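Local coordinates for NAD-dependent epimerase/dehydratase (Methylobacillus flagellatus KT, PDB 3GPI), which is of unknown function but, as a member of the NAD-dependent epimerase/dehydratase family, probably binds a nicotinamide dinucleotide on a Rossmann-type fold, at residues L101-F106 and A146-I151; E65-C70 and N91-L96. All coordinates share one frame; numbering follows the deposited sequence.

Contact 1 of 2, residues L101-F106 and A146-I151; sequences LQHVFF and AYSSTI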
loop_
_atom_site.group_PDB
_atom_site.type_symbol
_atom_site.label_atom_id
_atom_site.label_comp_id
_atom_site.label_asym_id
_atom_site.label_seq_id
_atom_site.Cartn_x
_atom_site.Cartn_y
_atom_site.Cartn_z
ATOM N N LEU A 101 -9.738 -20.590 -4.440
ATOM C CA LEU A 101 -9.429 -19.344 -3.760
ATOM C C LEU A 101 -9.877 -19.368 -2.298
ATOM O O LEU A 101 -11.053 -19.610 -1.995
ATOM C CB LEU A 101 -10.116 -18.214 -4.539
ATOM C CG LEU A 101 -9.782 -16.770 -4.164
ATOM C CD1 LEU A 101 -8.311 -16.557 -4.430
ATOM C CD2 LEU A 101 -10.619 -15.811 -5.033
ATOM N N GLN A 102 -8.933 -19.119 -1.395
ATOM C CA GLN A 102 -9.194 -19.150 0.047
ATOM C C GLN A 102 -9.203 -17.763 0.678
ATOM O O GLN A 102 -9.772 -17.576 1.749
ATOM C CB GLN A 102 -8.133 -19.988 0.751
ATOM C CG GLN A 102 -8.201 -21.472 0.391
ATOM C CD GLN A 102 -7.008 -22.244 0.919
ATOM O OE1 GLN A 102 -5.882 -21.722 0.976
ATOM N NE2 GLN A 102 -7.232 -23.511 1.261
ATOM N N HIS A 103 -8.542 -16.795 0.063
ATOM C CA HIS A 103 -8.477 -15.474 0.655
ATOM C C HIS A 103 -8.121 -14.456 -0.391
ATOM O O HIS A 103 -7.336 -14.715 -1.296
ATOM C CB HIS A 103 -7.440 -15.401 1.791
ATOM C CG HIS A 103 -7.816 -14.426 2.870
ATOM N ND1 HIS A 103 -8.828 -14.660 3.771
ATOM C CD2 HIS A 103 -7.372 -13.173 3.128
ATOM C CE1 HIS A 103 -8.939 -13.629 4.591
ATOM N NE2 HIS A 103 -8.071 -12.710 4.217
ATOM N N VAL A 104 -8.716 -13.271 -0.246
ATOM C CA VAL A 104 -8.353 -12.113 -1.051
ATOM C C VAL A 104 -7.755 -11.024 -0.164
ATOM O O VAL A 104 -8.378 -10.604 0.798
ATOM C CB VAL A 104 -9.563 -11.534 -1.759
ATOM C CG1 VAL A 104 -9.154 -10.300 -2.556
ATOM C CG2 VAL A 104 -10.187 -12.564 -2.666
ATOM N N PHE A 105 -6.536 -10.580 -0.459
ATOM C CA PHE A 105 -5.953 -9.396 0.181
ATOM C C PHE A 105 -6.100 -8.238 -0.778
ATOM O O PHE A 105 -5.614 -8.307 -1.926
ATOM C CB PHE A 105 -4.478 -9.618 0.536
ATOM C CG PHE A 105 -4.255 -10.650 1.594
ATOM C CD1 PHE A 105 -4.343 -10.295 2.930
ATOM C CD2 PHE A 105 -4.019 -11.996 1.280
ATOM C CE1 PHE A 105 -4.141 -11.224 3.923
ATOM C CE2 PHE A 105 -3.819 -12.939 2.294
ATOM C CZ PHE A 105 -3.884 -12.564 3.605
ATOM N N PHE A 106 -6.792 -7.173 -0.344
ATOM C CA PHE A 106 -7.054 -6.074 -1.240
ATOM C C PHE A 106 -6.334 -4.843 -0.723
ATOM O O PHE A 106 -6.577 -4.433 0.433
ATOM C CB PHE A 106 -8.570 -5.852 -1.299
ATOM C CG PHE A 106 -8.985 -4.661 -2.107
ATOM C CD1 PHE A 106 -9.050 -4.724 -3.492
ATOM C CD2 PHE A 106 -9.316 -3.471 -1.473
ATOM C CE1 PHE A 106 -9.421 -3.595 -4.260
ATOM C CE2 PHE A 106 -9.698 -2.345 -2.215
ATOM C CZ PHE A 106 -9.745 -2.400 -3.597
ATOM N N ALA A 146 -18.628 -10.430 0.649
ATOM C CA ALA A 146 -19.018 -11.844 0.468
ATOM C C ALA A 146 -17.856 -12.814 0.405
ATOM O O ALA A 146 -18.058 -14.029 0.340
ATOM C CB ALA A 146 -19.853 -12.003 -0.775
ATOM N N TYR A 147 -16.635 -12.280 0.381
ATOM C CA TYR A 147 -15.435 -13.094 0.251
ATOM C C TYR A 147 -14.653 -13.185 1.547
ATOM O O TYR A 147 -14.625 -12.251 2.326
ATOM C CB TYR A 147 -14.511 -12.463 -0.781
ATOM C CG TYR A 147 -15.036 -12.592 -2.179
ATOM C CD1 TYR A 147 -16.069 -11.759 -2.621
ATOM C CD2 TYR A 147 -14.509 -13.546 -3.050
ATOM C CE1 TYR A 147 -16.582 -11.885 -3.895
ATOM C CE2 TYR A 147 -15.008 -13.681 -4.346
ATOM C CZ TYR A 147 -16.040 -12.837 -4.752
ATOM O OH TYR A 147 -16.530 -12.966 -6.033
ATOM N N SER A 148 -14.000 -14.308 1.799
ATOM C CA SER A 148 -12.979 -14.359 2.850
ATOM C C SER A 148 -11.862 -13.418 2.391
ATOM O O SER A 148 -11.248 -13.656 1.364
ATOM C CB SER A 148 -12.440 -15.776 2.963
ATOM O OG SER A 148 -11.493 -15.870 4.006
ATOM N N SER A 149 -11.608 -12.353 3.157
ATOM C CA SER A 149 -10.782 -11.254 2.643
ATOM C C SER A 149 -10.287 -10.360 3.743
ATOM O O SER A 149 -10.832 -10.313 4.816
ATOM C CB SER A 149 -11.592 -10.430 1.642
ATOM O OG SER A 149 -12.707 -9.824 2.249
ATOM N N THR A 150 -9.244 -9.611 3.409
ATOM C CA THR A 150 -8.640 -8.620 4.269
ATOM C C THR A 150 -8.355 -7.421 3.398
ATOM O O THR A 150 -7.625 -7.510 2.415
ATOM C CB THR A 150 -7.338 -9.121 4.846
ATOM O OG1 THR A 150 -7.613 -10.260 5.669
ATOM C CG2 THR A 150 -6.672 -8.010 5.702
ATOM N N ILE A 151 -8.951 -6.300 3.781
ATOM C CA ILE A 151 -8.689 -5.017 3.141
ATOM C C ILE A 151 -7.543 -4.361 3.915
ATOM O O ILE A 151 -7.520 -4.304 5.142
ATOM C CB ILE A 151 -9.938 -4.150 3.253
ATOM C CG1 ILE A 151 -11.054 -4.724 2.377
ATOM C CG2 ILE A 151 -9.636 -2.698 2.867
ATOM C CD1 ILE A 151 -12.397 -4.174 2.783
#

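Contact 2 of 2, residues E65-C70 and N91-L96; sequences EILVYC and NTLSAL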
loop_
_atom_site.group_PDB
_atom_site.type_symbol
_atom_site.label_atom_id
_atom_site.label_comp_id
_atom_site.label_asym_id
_atom_site.label_seq_id
_atom_site.Cartn_x
_atom_site.Cartn_y
_atom_site.Cartn_z
ATOM N N GLU A 65 -4.559 -20.091 -4.466
ATOM C CA GLU A 65 -5.310 -20.112 -3.219
ATOM C C GLU A 65 -5.455 -18.703 -2.662
ATOM O O GLU A 65 -6.368 -18.456 -1.879
ATOM C CB GLU A 65 -4.582 -20.973 -2.201
ATOM C CG GLU A 65 -4.911 -22.467 -2.381
ATOM C CD GLU A 65 -3.864 -23.286 -3.116
ATOM O OE1 GLU A 65 -2.651 -22.944 -3.124
ATOM O OE2 GLU A 65 -4.269 -24.351 -3.649
ATOM N N ILE A 66 -4.546 -17.794 -3.039
ATOM C CA ILE A 66 -4.573 -16.441 -2.515
ATOM C C ILE A 66 -4.496 -15.445 -3.668
ATOM O O ILE A 66 -3.659 -15.597 -4.576
ATOM C CB ILE A 66 -3.383 -16.181 -1.553
ATOM C CG1 ILE A 66 -3.343 -17.175 -0.402
ATOM C CG2 ILE A 66 -3.353 -14.731 -1.043
ATOM C CD1 ILE A 66 -4.409 -17.009 0.644
ATOM N N LEU A 67 -5.405 -14.455 -3.666
ATOM C CA LEU A 67 -5.286 -13.304 -4.555
ATOM C C LEU A 67 -4.833 -12.095 -3.769
ATOM O O LEU A 67 -5.447 -11.796 -2.749
ATOM C CB LEU A 67 -6.634 -13.007 -5.195
ATOM C CG LEU A 67 -6.723 -11.709 -6.014
ATOM C CD1 LEU A 67 -5.808 -11.718 -7.231
ATOM C CD2 LEU A 67 -8.188 -11.489 -6.432
ATOM N N VAL A 68 -3.764 -11.424 -4.222
ATOM C CA VAL A 68 -3.428 -10.105 -3.685
ATOM C C VAL A 68 -3.730 -9.112 -4.797
ATOM O O VAL A 68 -3.123 -9.195 -5.866
ATOM C CB VAL A 68 -1.930 -10.000 -3.278
ATOM C CG1 VAL A 68 -1.669 -8.633 -2.682
ATOM C CG2 VAL A 68 -1.590 -11.085 -2.283
ATOM N N TYR A 69 -4.675 -8.212 -4.556
ATOM C CA TYR A 69 -5.101 -7.301 -5.593
ATOM C C TYR A 69 -4.572 -5.912 -5.273
ATOM O O TYR A 69 -4.990 -5.314 -4.289
ATOM C CB TYR A 69 -6.630 -7.312 -5.678
ATOM C CG TYR A 69 -7.178 -6.638 -6.907
ATOM C CD1 TYR A 69 -7.349 -7.345 -8.085
ATOM C CD2 TYR A 69 -7.501 -5.283 -6.886
ATOM C CE1 TYR A 69 -7.827 -6.732 -9.215
ATOM C CE2 TYR A 69 -8.008 -4.660 -8.009
ATOM C CZ TYR A 69 -8.153 -5.389 -9.168
ATOM O OH TYR A 69 -8.630 -4.764 -10.289
ATOM N N CYS A 70 -3.666 -5.453 -6.125
ATOM C CA CYS A 70 -2.975 -4.170 -5.959
ATOM C C CYS A 70 -3.421 -3.129 -6.993
ATOM O O CYS A 70 -3.056 -1.958 -6.847
ATOM C CB CYS A 70 -1.488 -4.383 -6.156
ATOM S SG CYS A 70 -0.754 -5.662 -5.155
ATOM N N ASN A 91 -14.053 -8.153 -12.351
ATOM C CA ASN A 91 -13.624 -8.932 -13.516
ATOM C C ASN A 91 -12.645 -10.016 -13.089
ATOM O O ASN A 91 -12.769 -11.165 -13.522
ATOM C CB ASN A 91 -12.990 -8.043 -14.589
ATOM C CG ASN A 91 -14.007 -7.128 -15.264
ATOM O OD1 ASN A 91 -15.214 -7.310 -15.107
ATOM N ND2 ASN A 91 -13.509 -6.154 -15.992
ATOM N N THR A 92 -11.706 -9.650 -12.219
ATOM C CA THR A 92 -10.683 -10.581 -11.736
ATOM C C THR A 92 -11.314 -11.677 -10.892
ATOM O O THR A 92 -11.017 -12.870 -11.081
ATOM C CB THR A 92 -9.619 -9.837 -10.915
ATOM O OG1 THR A 92 -8.943 -8.895 -11.747
ATOM C CG2 THR A 92 -8.564 -10.800 -10.420
ATOM N N LEU A 93 -12.188 -11.339 -9.955
ATOM C CA LEU A 93 -12.843 -12.359 -9.177
ATOM C C LEU A 93 -13.692 -13.295 -10.028
ATOM O O LEU A 93 -13.662 -14.505 -9.860
ATOM C CB LEU A 93 -13.694 -11.737 -8.084
ATOM C CG LEU A 93 -12.893 -10.939 -7.060
ATOM C CD1 LEU A 93 -13.851 -10.068 -6.217
ATOM C CD2 LEU A 93 -12.108 -11.898 -6.166
ATOM N N SER A 94 -14.442 -12.727 -10.968
ATOM C CA SER A 94 -15.251 -13.534 -11.862
ATOM C C SER A 94 -14.368 -14.503 -12.663
ATOM O O SER A 94 -14.733 -15.682 -12.831
ATOM C CB SER A 94 -15.999 -12.626 -12.821
ATOM O OG SER A 94 -16.697 -13.420 -13.775
ATOM N N ALA A 95 -13.220 -14.019 -13.118
ATOM C CA ALA A 95 -12.305 -14.838 -13.945
ATOM C C ALA A 95 -11.696 -15.960 -13.111
ATOM O O ALA A 95 -11.202 -16.947 -13.676
ATOM C CB ALA A 95 -11.218 -13.993 -14.561
ATOM N N LEU A 96 -11.702 -15.817 -11.788
ATOM C CA LEU A 96 -11.142 -16.832 -10.903
ATOM C C LEU A 96 -12.165 -17.843 -10.472
ATOM O O LEU A 96 -11.879 -18.651 -9.591
ATOM C CB LEU A 96 -10.482 -16.195 -9.669
ATOM C CG LEU A 96 -9.144 -15.545 -10.036
ATOM C CD1 LEU A 96 -8.599 -14.681 -8.893
ATOM C CD2 LEU A 96 -8.094 -16.585 -10.468
#

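Contact 1 of 2, residues L101-F106 and A146-I151
Val104, Phe105 and Phe106 run parallel to Ser149, Thr150 and Ile151, the two strand axes lying 4.7 Å apart and within 7° of parallel. The bonding is that of a regular parallel pair: Val104 spans Ser149, giving its N-H to Ser148 O and receiving the N-H of Thr150 at its own O (N to O 2.9 Å), while Phe106 N donates to Thr150 O at 2.9 Å.

His103 adds side-chain bonds to this ladder. Its chi1 of -148°, well off a staggered value, lays the imidazole over the Ser148-Ser149 peptide, with Ser149 CA 3.4 Å above the ring plane, offset toward the rim. Both ring nitrogens are gripped. NE2 donates to Thr150 OG1 at 2.9 Å, nearly straight at 173° and in the ring plane; ND1 and Ser148 OG are hydrogen-bonded, also at 2.9 Å. Thr150 OG1 is bonded in turn to Glu207 O, extending the polar chain beyond the strand pair. A leucine in place of His103 would probably leave Ser148 OG without its ring partner and Thr150 OG1, still held by Glu207 O, without its ring donor.

On the His103 side, Phe105 lies alongside Thr150, its CD1 3.7 Å from Thr150 CB, and one ring face receives His103 CD2. On the other side, Val104 CB meets Ser149 CB at 4.1 Å.

The pair 103-109/149-158 belongs to the parallel part of the Rossmann-type sheet, with helices on both faces. Helix 187-201 covers the His103-Phe105 face through Arg201, Leu197 and Ile198, whereas helix 132-143 packs on Phe106 and Ile151 from the other. Strand 66-69 flanks 103-106 on its remaining edge.

Contact 2 of 2, residues E65-C70 and N91-L96
Two residues apart on the strand, Leu67 and Tyr69 leave the same face, and both place CG anti to the backbone N (chi1 172° and -167°); from there Leu67 reaches Thr92 and Leu93 in the last turn of helix 86-95 and Leu96 just after it, and Tyr69 reaches Thr92. Leu67 CD2 does the touching for its residue. This methyl group meets Leu93 CD2 at 4.0 Å, Leu96 CD1 at 4.1 Å and Thr92 CG2 at 4.1 Å, so three helix-side methyl groups gather round one branch. The Leu67 and Leu93 side chains cross at about a right angle.

Tyr69 approaches by its ring edge: CE1 lies 3.5 Å from Thr92 OG1, which sits near the ring plane. That hydroxyl is bonded to Gly88 O, one turn back, and it meets the tyrosine only through the ring carbon. Thr92 thus turns its methyl to Leu67 and its hydroxyl side to Tyr69.

The segment axes are 11.2 Å apart and run at 166°, nearly antiparallel, as expected of the helix in a Rossmann-type beta-alpha-beta crossover from strand 66-69 to strand 103-109. Strand 6-9 runs parallel beside strand 66-69, with Leu7 on Leu67 and Ala9 on Tyr69, and Leu93 also reaches Val104 of strand 103-109.

In the fold
Contact 2 closes before contact 1 opens along the chain, and helix 86-95 leads directly into strand 103-109, the first strand of contact 1. The centres of the two contacts are about 9 Å apart. Strands 66-69 and 103-109 are neighbours in one mixed sheet, joined by Phe105 O to Tyr69 N (2.8 Å), with Gln102 N to Glu65 O (2.7 Å) just ahead of both strands, each a probable hydrogen bond. Contact 1 adds the next parallel strand, 149-158, while contact 2 places a helix on the sheet. Ile66 packs against His103 and Phe105. The two contacts together make up part of the Rossmann-type core, consistent with dinucleotide binding as in other family members.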